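Local coordinates for protein cytochrome P450 monooxygenase (PDB 6KBH) that probably works as a self-sufficient monooxygenase, carrying a heme P450 domain, an FMN reductase domain and a [2Fe-2S] ferredoxin domain in one chain, at residues 699-704 and 775-780. Numbering follows the deposited sequence.
Sequences HGFDVV and SRACGD
NE2 of His699 meets both backbone polar groups of Gly779. It lies 2.9 Å from Gly779 O and 3.2 Å from Gly779 N. One bond needs NE2 as donor and the other needs it as acceptor, so the two are alternatives for any one tautomer. Both Gly779 atoms approach at the edge of the His699 ring, near its plane. The contact belongs to the [2Fe-2S] ferredoxin domain, of the beta-grasp type. It joins the start of the first strand, 701-705, to the chain leading into the last strand, 781-784. Phe701 of the first strand packs on Ala777. CG of Phe701 stands between its own backbone N and carbonyl carbon (chi1 56°). This turns one ring face onto the methyl of Ala777, a CH-pi contact with CB over the ring centre. Arg776 adds its CB beside Phe701 CE1, at 3.9 Å. Val714 of the neighbouring strand also touches the Phe701 side chain. A serine at Phe701 would probably leave the Ala777 methyl without its aromatic cover and open a gap beside Arg776 CB. Further along, strands 701-705 and 781-784 run parallel, with Val704 bonded through its backbone to Leu782 and Leu784. Just ahead of the last strand, Asp702 N bonds to Asp780 O, 3.1 Å long and nearly straight at 165°.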
# COMPACT_ATOMS: atom_id res chain seq x y z
N HIS A 699 -8.56 -16.42 22.65
CA HIS A 699 -7.52 -17.38 22.33
C HIS A 699 -6.73 -17.15 21.06
O HIS A 699 -7.28 -16.78 20.07
CB HIS A 699 -8.11 -18.75 22.20
CG HIS A 699 -8.95 -18.94 20.98
ND1 HIS A 699 -10.12 -18.26 20.78
CD2 HIS A 699 -8.82 -19.78 19.94
CE1 HIS A 699 -10.67 -18.66 19.65
NE2 HIS A 699 -9.90 -19.59 19.13
N GLY A 700 -5.43 -17.39 21.10
CA GLY A 700 -4.64 -17.18 19.91
C GLY A 700 -4.88 -18.28 18.88
O GLY A 700 -5.48 -19.32 19.16
N PHE A 701 -4.41 -18.02 17.67
CA PHE A 701 -4.57 -18.98 16.58
C PHE A 701 -3.57 -18.64 15.48
O PHE A 701 -2.85 -17.64 15.56
CB PHE A 701 -6.01 -18.99 16.05
CG PHE A 701 -6.51 -17.65 15.58
CD1 PHE A 701 -7.06 -16.75 16.48
CD2 PHE A 701 -6.46 -17.31 14.24
CE1 PHE A 701 -7.55 -15.52 16.05
CE2 PHE A 701 -6.94 -16.09 13.80
CZ PHE A 701 -7.49 -15.19 14.71
N ASP A 702 -3.54 -19.49 14.47
CA ASP A 702 -2.72 -19.27 13.29
C ASP A 702 -3.61 -18.81 12.14
O ASP A 702 -4.72 -19.33 11.95
CB ASP A 702 -1.97 -20.54 12.88
CG ASP A 702 -0.60 -20.64 13.53
OD1 ASP A 702 -0.07 -19.59 13.94
OD2 ASP A 702 -0.06 -21.76 13.61
N VAL A 703 -3.12 -17.85 11.36
CA VAL A 703 -3.76 -17.45 10.11
C VAL A 703 -2.75 -17.63 8.99
O VAL A 703 -1.63 -17.10 9.06
CB VAL A 703 -4.31 -16.01 10.17
CG1 VAL A 703 -3.28 -15.04 10.71
CG2 VAL A 703 -4.79 -15.57 8.81
N VAL A 704 -3.13 -18.38 7.96
CA VAL A 704 -2.25 -18.67 6.82
C VAL A 704 -2.72 -17.87 5.62
O VAL A 704 -3.92 -17.76 5.35
CB VAL A 704 -2.20 -20.18 6.48
CG1 VAL A 704 -3.50 -20.64 5.75
CG2 VAL A 704 -0.94 -20.46 5.64
N SER A 775 -12.46 -8.72 14.22
CA SER A 775 -12.92 -10.09 14.13
C SER A 775 -11.77 -11.07 14.35
O SER A 775 -10.59 -10.72 14.19
CB SER A 775 -13.58 -10.35 12.77
OG SER A 775 -14.79 -9.62 12.64
N ARG A 776 -12.11 -12.30 14.74
CA ARG A 776 -11.10 -13.31 15.02
C ARG A 776 -11.54 -14.67 14.52
O ARG A 776 -12.55 -14.82 13.82
CB ARG A 776 -10.82 -13.50 16.52
CG ARG A 776 -10.35 -12.34 17.31
CD ARG A 776 -9.92 -12.89 18.65
NE ARG A 776 -8.48 -12.78 18.83
CZ ARG A 776 -7.86 -11.64 19.11
NH1 ARG A 776 -8.57 -10.53 19.25
NH2 ARG A 776 -6.55 -11.61 19.27
N ALA A 777 -10.76 -15.66 14.93
CA ALA A 777 -11.10 -17.07 14.82
C ALA A 777 -11.96 -17.52 15.98
O ALA A 777 -11.66 -17.23 17.14
CB ALA A 777 -9.83 -17.91 14.83
N CYS A 778 -13.04 -18.22 15.67
CA CYS A 778 -13.55 -19.24 16.58
C CYS A 778 -12.85 -20.53 16.16
O CYS A 778 -13.22 -21.16 15.16
CB CYS A 778 -15.07 -19.35 16.51
SG CYS A 778 -15.74 -19.28 14.84
N GLY A 779 -11.80 -20.90 16.88
CA GLY A 779 -11.03 -22.07 16.52
C GLY A 779 -9.55 -21.84 16.30
O GLY A 779 -8.99 -20.83 16.73
N ASP A 780 -8.91 -22.77 15.59
CA ASP A 780 -7.46 -22.88 15.55
C ASP A 780 -6.80 -22.20 14.36
O ASP A 780 -5.67 -21.72 14.49
CB ASP A 780 -7.06 -24.36 15.57
CG ASP A 780 -7.94 -25.21 14.67
OD1 ASP A 780 -8.54 -24.66 13.73
OD2 ASP A 780 -8.05 -26.43 14.93